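Local structure of pyoverdine biosynthesis protein PvcB (Pseudomonas aeruginosa, 4YLM) at residues L43-L48 and H77-V82; W47-A52 and P122-F127; A64-A67 and S71-R74; Y242-R245 and D249-V252. The protein catalyses the iron(II)- and 2-oxoglutarate-dependent oxidation of tyrosine isonitrile in the biosynthesis of paerucumarin. All coordinates share one frame; numbering follows the deposited sequence.

Interaction 1 of 4, residues L43-L48 and H77-V82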
# COMPACT_ATOMS: atom_id res chain seq x y z
N LEU A 43 4.27 -9.38 7.83
CA LEU A 43 3.57 -8.17 7.38
C LEU A 43 4.33 -7.54 6.21
O LEU A 43 5.55 -7.65 6.15
CB LEU A 43 3.45 -7.16 8.54
CG LEU A 43 2.73 -7.70 9.79
CD1 LEU A 43 2.70 -6.64 10.89
CD2 LEU A 43 1.31 -8.12 9.42
N PRO A 44 3.62 -6.90 5.28
CA PRO A 44 4.34 -6.30 4.14
C PRO A 44 5.03 -5.00 4.53
O PRO A 44 4.38 -4.08 5.03
CB PRO A 44 3.22 -6.01 3.11
CG PRO A 44 1.91 -6.34 3.78
CD PRO A 44 2.17 -6.65 5.23
N ALA A 45 6.33 -4.91 4.26
CA ALA A 45 7.12 -3.72 4.57
C ALA A 45 6.57 -2.45 3.92
O ALA A 45 6.66 -1.36 4.51
CB ALA A 45 8.59 -3.92 4.16
N GLN A 46 6.01 -2.56 2.72
CA GLN A 46 5.47 -1.38 2.03
C GLN A 46 4.30 -0.79 2.83
O GLN A 46 4.14 0.43 2.93
CB GLN A 46 5.01 -1.71 0.60
CG GLN A 46 4.65 -0.49 -0.26
CD GLN A 46 5.80 0.52 -0.37
OE1 GLN A 46 6.95 0.13 -0.58
NE2 GLN A 46 5.48 1.80 -0.22
N TRP A 47 3.47 -1.67 3.38
CA TRP A 47 2.35 -1.24 4.20
C TRP A 47 2.85 -0.59 5.51
O TRP A 47 2.34 0.46 5.91
CB TRP A 47 1.46 -2.45 4.49
CG TRP A 47 0.32 -2.18 5.40
CD1 TRP A 47 -0.82 -1.48 5.10
CD2 TRP A 47 0.17 -2.66 6.74
NE1 TRP A 47 -1.67 -1.50 6.18
CE2 TRP A 47 -1.08 -2.21 7.20
CE3 TRP A 47 0.96 -3.44 7.59
CZ2 TRP A 47 -1.56 -2.50 8.48
CZ3 TRP A 47 0.49 -3.73 8.87
CH2 TRP A 47 -0.76 -3.25 9.30
N LEU A 48 3.82 -1.21 6.16
CA LEU A 48 4.38 -0.66 7.39
C LEU A 48 4.96 0.73 7.14
O LEU A 48 4.81 1.62 7.96
CB LEU A 48 5.48 -1.57 7.95
CG LEU A 48 4.98 -2.88 8.56
CD1 LEU A 48 6.18 -3.77 8.94
CD2 LEU A 48 4.09 -2.57 9.76
N HIS A 77 17.16 -4.93 4.49
CA HIS A 77 17.50 -4.77 3.07
C HIS A 77 16.27 -5.01 2.19
O HIS A 77 16.16 -4.44 1.10
CB HIS A 77 18.64 -5.72 2.65
CG HIS A 77 20.00 -5.27 3.11
ND1 HIS A 77 20.55 -4.06 2.76
CD2 HIS A 77 20.93 -5.90 3.88
CE1 HIS A 77 21.75 -3.95 3.29
NE2 HIS A 77 22.01 -5.05 3.98
N ASP A 78 15.35 -5.87 2.63
CA ASP A 78 14.09 -6.06 1.91
C ASP A 78 13.16 -4.89 2.18
O ASP A 78 12.41 -4.45 1.31
CB ASP A 78 13.39 -7.36 2.32
CG ASP A 78 12.20 -7.68 1.42
OD1 ASP A 78 12.40 -7.79 0.19
OD2 ASP A 78 11.06 -7.81 1.93
N PHE A 79 13.17 -4.40 3.42
CA PHE A 79 12.31 -3.31 3.85
C PHE A 79 12.50 -2.02 3.03
O PHE A 79 11.52 -1.35 2.64
CB PHE A 79 12.57 -3.03 5.33
CG PHE A 79 11.71 -1.95 5.91
CD1 PHE A 79 10.54 -2.27 6.59
CD2 PHE A 79 12.08 -0.62 5.80
CE1 PHE A 79 9.74 -1.26 7.14
CE2 PHE A 79 11.29 0.39 6.34
CZ PHE A 79 10.12 0.07 7.01
N GLY A 80 13.75 -1.65 2.78
CA GLY A 80 14.05 -0.46 2.01
C GLY A 80 15.53 -0.38 1.71
O GLY A 80 16.22 -1.38 1.80
N GLU A 81 16.03 0.80 1.35
CA GLU A 81 17.47 0.97 1.13
C GLU A 81 18.18 1.27 2.45
O GLU A 81 18.05 2.37 3.00
CB GLU A 81 17.73 2.10 0.14
CG GLU A 81 19.19 2.21 -0.30
CD GLU A 81 19.51 3.52 -1.04
OE1 GLU A 81 20.70 3.78 -1.29
OE2 GLU A 81 18.57 4.29 -1.35
N VAL A 82 18.93 0.31 2.97
CA VAL A 82 19.59 0.50 4.26
C VAL A 82 20.66 1.58 4.12
O VAL A 82 21.39 1.62 3.14
CB VAL A 82 20.23 -0.80 4.78
CG1 VAL A 82 21.18 -0.53 5.95
CG2 VAL A 82 19.14 -1.80 5.19

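Interaction 2 of 4, residues W47-A52 and P122-F127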
# COMPACT_ATOMS: atom_id res chain seq x y z
N TRP A 47 3.47 -1.67 3.38
CA TRP A 47 2.35 -1.24 4.20
C TRP A 47 2.85 -0.59 5.51
O TRP A 47 2.34 0.46 5.91
CB TRP A 47 1.46 -2.45 4.49
CG TRP A 47 0.32 -2.18 5.40
CD1 TRP A 47 -0.82 -1.48 5.10
CD2 TRP A 47 0.17 -2.66 6.74
NE1 TRP A 47 -1.67 -1.50 6.18
CE2 TRP A 47 -1.08 -2.21 7.20
CE3 TRP A 47 0.96 -3.44 7.59
CZ2 TRP A 47 -1.56 -2.50 8.48
CZ3 TRP A 47 0.49 -3.73 8.87
CH2 TRP A 47 -0.76 -3.25 9.30
N LEU A 48 3.82 -1.21 6.16
CA LEU A 48 4.38 -0.66 7.39
C LEU A 48 4.96 0.73 7.14
O LEU A 48 4.81 1.62 7.96
CB LEU A 48 5.48 -1.57 7.95
CG LEU A 48 4.98 -2.88 8.56
CD1 LEU A 48 6.18 -3.77 8.94
CD2 LEU A 48 4.09 -2.57 9.76
N LYS A 49 5.63 0.90 6.01
CA LYS A 49 6.24 2.18 5.65
C LYS A 49 5.18 3.28 5.51
O LYS A 49 5.38 4.42 5.95
CB LYS A 49 7.01 2.02 4.34
CG LYS A 49 8.33 2.75 4.28
CD LYS A 49 9.05 2.51 2.94
CE LYS A 49 9.46 1.05 2.76
NZ LYS A 49 10.29 0.91 1.52
N GLY A 50 4.06 2.94 4.88
CA GLY A 50 2.92 3.84 4.79
C GLY A 50 2.42 4.27 6.17
O GLY A 50 2.22 5.46 6.42
N LEU A 51 2.22 3.30 7.06
CA LEU A 51 1.77 3.61 8.42
C LEU A 51 2.79 4.46 9.19
O LEU A 51 2.42 5.37 9.91
CB LEU A 51 1.48 2.32 9.21
CG LEU A 51 0.36 1.42 8.69
CD1 LEU A 51 0.30 0.11 9.50
CD2 LEU A 51 -0.99 2.15 8.70
N ALA A 52 4.08 4.14 9.03
CA ALA A 52 5.12 4.91 9.70
C ALA A 52 5.10 6.36 9.24
O ALA A 52 5.35 7.28 10.02
CB ALA A 52 6.51 4.29 9.47
N PRO A 122 18.65 9.77 7.14
CA PRO A 122 17.78 8.60 7.00
C PRO A 122 16.32 8.97 7.22
O PRO A 122 16.06 9.83 8.06
CB PRO A 122 18.26 7.68 8.12
CG PRO A 122 18.76 8.62 9.17
CD PRO A 122 19.38 9.78 8.43
N GLU A 123 15.39 8.34 6.51
CA GLU A 123 13.98 8.59 6.78
C GLU A 123 13.50 7.88 8.04
O GLU A 123 12.75 8.45 8.83
CB GLU A 123 13.08 8.23 5.58
CG GLU A 123 11.59 8.48 5.86
CD GLU A 123 10.71 8.40 4.61
OE1 GLU A 123 11.17 7.88 3.57
OE2 GLU A 123 9.55 8.88 4.67
N PHE A 124 13.93 6.63 8.23
CA PHE A 124 13.46 5.82 9.34
C PHE A 124 14.59 5.30 10.22
O PHE A 124 15.69 4.97 9.73
CB PHE A 124 12.69 4.58 8.85
CG PHE A 124 11.49 4.89 7.98
CD1 PHE A 124 10.37 5.53 8.50
CD2 PHE A 124 11.49 4.52 6.64
CE1 PHE A 124 9.26 5.81 7.68
CE2 PHE A 124 10.39 4.79 5.81
CZ PHE A 124 9.28 5.44 6.33
N GLN A 125 14.28 5.19 11.52
CA GLN A 125 15.03 4.34 12.44
C GLN A 125 14.21 3.06 12.65
O GLN A 125 13.01 3.13 12.88
CB GLN A 125 15.23 5.03 13.80
CG GLN A 125 15.90 6.41 13.75
CD GLN A 125 15.47 7.29 14.92
OE1 GLN A 125 14.29 7.38 15.25
NE2 GLN A 125 16.43 7.93 15.57
N VAL A 126 14.85 1.90 12.52
CA VAL A 126 14.22 0.64 12.88
C VAL A 126 14.97 0.11 14.10
O VAL A 126 16.18 -0.13 14.04
CB VAL A 126 14.29 -0.38 11.73
CG1 VAL A 126 13.73 -1.73 12.17
CG2 VAL A 126 13.51 0.15 10.51
N PHE A 127 14.27 -0.05 15.22
CA PHE A 127 14.87 -0.55 16.45
C PHE A 127 14.31 -1.93 16.76
O PHE A 127 13.10 -2.10 16.83
CB PHE A 127 14.51 0.33 17.65
CG PHE A 127 15.08 1.72 17.61
CD1 PHE A 127 16.35 1.98 18.12
CD2 PHE A 127 14.33 2.78 17.14
CE1 PHE A 127 16.87 3.28 18.12
CE2 PHE A 127 14.84 4.07 17.13
CZ PHE A 127 16.11 4.33 17.63

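Interaction 3 of 4, residues A64-A67 and S71-R74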
# COMPACT_ATOMS: atom_id res chain seq x y z
N ALA A 64 7.07 -12.65 17.10
CA ALA A 64 8.37 -13.32 17.10
C ALA A 64 9.22 -12.40 16.24
O ALA A 64 8.75 -11.86 15.24
CB ALA A 64 8.27 -14.71 16.46
N ALA A 65 10.47 -12.22 16.62
CA ALA A 65 11.34 -11.34 15.84
C ALA A 65 12.68 -12.02 15.48
O ALA A 65 12.75 -13.24 15.35
CB ALA A 65 11.56 -9.99 16.58
N PHE A 66 13.72 -11.23 15.32
CA PHE A 66 14.92 -11.70 14.64
C PHE A 66 15.90 -12.44 15.56
O PHE A 66 16.21 -11.97 16.65
CB PHE A 66 15.58 -10.53 13.91
CG PHE A 66 14.62 -9.78 13.03
CD1 PHE A 66 14.37 -10.20 11.74
CD2 PHE A 66 13.92 -8.68 13.52
CE1 PHE A 66 13.46 -9.53 10.92
CE2 PHE A 66 13.01 -8.00 12.72
CZ PHE A 66 12.78 -8.42 11.41
N ALA A 67 16.37 -13.58 15.09
CA ALA A 67 17.24 -14.44 15.89
C ALA A 67 18.61 -13.81 16.12
O ALA A 67 19.27 -14.12 17.11
CB ALA A 67 17.38 -15.83 15.24
N SER A 71 19.97 -11.61 10.62
CA SER A 71 18.58 -11.76 10.21
C SER A 71 17.90 -10.39 10.13
O SER A 71 17.24 -10.08 9.14
CB SER A 71 17.84 -12.67 11.19
OG SER A 71 16.49 -12.86 10.78
N LEU A 72 18.09 -9.57 11.15
CA LEU A 72 17.56 -8.21 11.12
C LEU A 72 18.06 -7.46 9.89
O LEU A 72 17.30 -6.79 9.22
CB LEU A 72 17.92 -7.43 12.39
CG LEU A 72 17.55 -5.95 12.48
CD1 LEU A 72 16.05 -5.71 12.33
CD2 LEU A 72 18.05 -5.37 13.81
N THR A 73 19.34 -7.60 9.59
CA THR A 73 19.93 -6.89 8.46
C THR A 73 19.28 -7.31 7.13
O THR A 73 18.92 -6.46 6.32
CB THR A 73 21.46 -7.13 8.42
OG1 THR A 73 22.05 -6.58 9.60
CG2 THR A 73 22.08 -6.46 7.21
N ARG A 74 19.15 -8.61 6.90
CA ARG A 74 18.53 -9.08 5.66
C ARG A 74 17.09 -8.57 5.56
O ARG A 74 16.65 -8.13 4.48
CB ARG A 74 18.56 -10.62 5.57
CG ARG A 74 19.97 -11.21 5.40
CD ARG A 74 19.93 -12.71 5.13
NE ARG A 74 19.34 -13.46 6.23
CZ ARG A 74 20.03 -13.97 7.25
NH1 ARG A 74 21.35 -13.82 7.29
NH2 ARG A 74 19.41 -14.64 8.21

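Interaction 4 of 4, residues Y242-R245 and D249-V252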
# COMPACT_ATOMS: atom_id res chain seq x y z
N TYR A 242 6.07 11.04 23.68
CA TYR A 242 5.88 9.65 24.10
C TYR A 242 7.20 9.07 24.61
O TYR A 242 8.23 9.17 23.95
CB TYR A 242 5.35 8.81 22.92
CG TYR A 242 5.37 7.32 23.16
CD1 TYR A 242 4.38 6.71 23.93
CD2 TYR A 242 6.37 6.51 22.62
CE1 TYR A 242 4.39 5.34 24.16
CE2 TYR A 242 6.39 5.13 22.85
CZ TYR A 242 5.40 4.56 23.62
OH TYR A 242 5.40 3.21 23.86
N ALA A 243 7.15 8.44 25.77
CA ALA A 243 8.33 7.80 26.34
C ALA A 243 8.13 6.29 26.28
O ALA A 243 7.17 5.76 26.85
CB ALA A 243 8.57 8.28 27.78
N HIS A 244 9.03 5.59 25.59
CA HIS A 244 8.89 4.15 25.38
C HIS A 244 9.63 3.28 26.38
O HIS A 244 10.85 3.38 26.53
CB HIS A 244 9.35 3.74 23.97
CG HIS A 244 9.02 2.32 23.64
ND1 HIS A 244 7.73 1.84 23.62
CD2 HIS A 244 9.82 1.26 23.37
CE1 HIS A 244 7.75 0.55 23.33
NE2 HIS A 244 9.00 0.18 23.16
N ARG A 245 8.88 2.39 27.03
CA ARG A 245 9.44 1.37 27.90
C ARG A 245 9.65 0.09 27.08
O ARG A 245 8.69 -0.57 26.71
CB ARG A 245 8.46 1.09 29.04
CG ARG A 245 8.87 -0.02 30.01
CD ARG A 245 9.82 0.49 31.08
NE ARG A 245 9.23 1.58 31.86
CZ ARG A 245 9.94 2.46 32.57
NH1 ARG A 245 11.26 2.38 32.61
NH2 ARG A 245 9.32 3.42 33.24
N ASP A 249 11.84 -8.09 22.13
CA ASP A 249 11.31 -8.35 20.79
C ASP A 249 10.36 -7.28 20.24
O ASP A 249 9.75 -7.47 19.19
CB ASP A 249 10.71 -9.75 20.68
CG ASP A 249 11.78 -10.83 20.53
OD1 ASP A 249 12.86 -10.57 19.93
OD2 ASP A 249 11.54 -11.95 21.03
N ASP A 250 10.25 -6.16 20.95
CA ASP A 250 9.61 -4.98 20.36
C ASP A 250 10.32 -4.69 19.05
O ASP A 250 11.55 -4.80 18.95
CB ASP A 250 9.79 -3.74 21.23
CG ASP A 250 8.80 -3.64 22.36
OD1 ASP A 250 7.87 -4.47 22.42
OD2 ASP A 250 8.96 -2.72 23.20
N LEU A 251 9.56 -4.29 18.04
CA LEU A 251 10.16 -3.70 16.85
C LEU A 251 9.54 -2.33 16.71
O LEU A 251 8.32 -2.21 16.64
CB LEU A 251 9.90 -4.56 15.61
CG LEU A 251 10.63 -4.06 14.34
CD1 LEU A 251 12.11 -4.42 14.42
CD2 LEU A 251 10.02 -4.65 13.08
N VAL A 252 10.37 -1.29 16.68
CA VAL A 252 9.89 0.07 16.61
C VAL A 252 10.41 0.69 15.33
O VAL A 252 11.58 0.55 14.98
CB VAL A 252 10.34 0.90 17.85
CG1 VAL A 252 10.13 2.40 17.62
CG2 VAL A 252 9.61 0.42 19.11

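Interaction 1 of 4, residues L43-L48 and H77-V82
Ala45 presses its methyl group against the Phe79 ring beside CD1, with Ala45 CB 3.5 Å from Phe79 CD1 and 3.8 Å from Phe79 CA. This small patch is the tight part of the contact. Here the first turn of helix 45-55 meets the last turn of helix 69-79, and the small alanine side chain lets the CA atoms of Ala45 and Phe79 come within 5.3 Å. With CG opposite the backbone N (chi1 -178°), Phe79 sends its ring off the end of its own helix toward the start of the other. One turn on, Leu48 completes the patch more loosely, its CB 4.3 Å from Phe79 CE1; both aliphatic groups approach the ring obliquely. Leu48 also packs on Tyr75, and Phe79 on Ile279, so this buried side continues onto strand 272-286 of the main sheet.

The other side is looser. The Asp78 side chain stays 5.1 Å or more from 43-48 and packs against Arg190 of the second subunit, while a glycerol lies near Ala45 and bonds weakly to the carbonyl oxygens of Asp78 and Phe79.

Across the two segments the chemistry is purely apolar. The polar hold comes from Lys49, which bonds to Phe79 O and makes a cation-pi contact with its ring, a positive charge probably favoured at this C-terminal helix end.

Interaction 2 of 4, residues W47-A52 and P122-F127
Phe124 lays the far end of its ring against the aliphatic chain of Lys49, its CE2 3.3 Å and its CZ 3.5 Å from Lys49 CG. The two side chains cross at about a right angle, and the closeness of these carbons marks tight packing. Lys49 has a first torsion of -140°, away from a staggered position, and a bend at chi3 (-65°) on the way to an amine that lies away from the Phe124 ring, by Phe79. On the other side of the ring's tip Ala52, one turn later in helix 45-55, brings its methyl to 3.6 Å between Ala52 CB and Phe124 CE1. The phenyl tip is thus received by two residues spaced i and i+3 on one helix, both approaching obliquely. Glu123 CG lies 3.7 Å above the plane of the Phe124 ring, over its centre.

Glu123 and Phe124 together oppose Ile279 in a classic beta bulge, where strand 120-131 turns a corner. Through Phe124 the contact packs helix 45-55 on the main sheet of this TauD-type, cupin-clan fold. The next residue, Gln125, donates through NE2 to Asp114, a probable iron ligand.

The ring is held by burial and van der Waals contact. Lys49 can join this apolar layer because its side chain meets Phe124 through CG and CD, while its NZ is hydrogen-bonded to Phe79 O and has a long, weak ion pair with Glu282.

Interaction 3 of 4, residues A64-A67 and S71-R74
The Phe66 ring carries the backbone of Leu72 over one face and the hydroxyl of Ser71 at its edge. Leu72 CA lies 4.1 Å from the centroid of the Phe66 ring and 25° off the ring normal, a CH-pi contact displaced toward the rim. Ser71 OG sits in the ring plane, 3.5 Å from Phe66 CD1. Two further rings gather at Phe66: His39 meets it edge-to-face, and Tyr75 has its plane inclined to it by about 50°. The other flat group is the guanidinium of Arg74, which has Ser71 CA 3.6 Å above its plane, toward the rim.

Phe66 belongs to the loop that follows strand 57-60 and leads into helix 69-79. Its CG stands opposite the carbonyl carbon (chi1 -52°), which folds the ring back against the first turns of the helix that its own chain is about to enter. The loop thus packs against the helix it leads into, while Asp68 OD1 accepts a hydrogen bond from Ser71 N near the start of the helix.

Leu72 crosses the phenyl side chain at about a right angle, and Leu72 CD1 reaches 3.8 Å from Phe66 CE2. Beyond the ring it packs on His128, Arg275 and Val277, which places it between the loop and the main sheet. Ser71 OG, although close to the ring edge, has its hydrogen bond with Glu191 of the second subunit; Arg74 NE forms an intersubunit salt bridge with that same Glu191 of the second subunit.

Interaction 4 of 4, residues Y242-R245 and D249-V252
A histidine-carboxylate hydrogen bond joins the end of strand 241-244 to the residue just before strand 251-255. His244 NE2 donates to Asp250 OD2 over 2.9 Å with a somewhat bent N-H...O angle of 145°. The acceptor lies close to the imidazole plane, whereas the donor reaches OD2 from above the carboxylate plane, 37° out of it; ring and carboxylate are turned 45° apart. At the other ring nitrogen, His244 ND1 shares a 2.7 Å hydrogen bond with Tyr242 OH, so both ring nitrogens are engaged and the imidazole's rotation is fixed. The methyl CG2 of Val252 comes obliquely to the ring, 4.1 Å from His244 NE2.

Asp250 OD2 also takes a salt bridge from Arg61 NH2 and a hydrogen bond from Arg247 N. Three donors therefore converge on one buried oxygen, which would probably stabilise its negative charge.

Trp246, in the loop between the segments, meets the imidazole edge-to-face. The contact bridges two sheets: strand 241-244 pairs with 141-145 in the three-stranded antiparallel sheet, while strand 251-255 runs between 57-60 and 120-131 in the mixed sheet, and His244 and Asp250 both pack on Leu59 of strand 57-60.

Interactions 1 and 2 use successive turns of helix 45-55, with centres 8 Å apart, and their aromatic rings meet where Phe79 CE2 lies 4.1 Å from Phe124 CD2. Interaction 3 sits on the same helix 69-79 as interaction 1, about 13 Å away between centres, and both touch the second subunit. Strands 120-131 and 251-255 connect interactions 2 and 4 through a probable hydrogen bond of 2.8 Å from Phe127 N to Val252 O, while Phe66 of interaction 3 packs on Leu251. Interactions 2 and 4 lie nearer the probable iron site: the Phe124 side chain is about 9 Å from that of Asp114, and the side chain of Val252 is about 9 Å from that of His261.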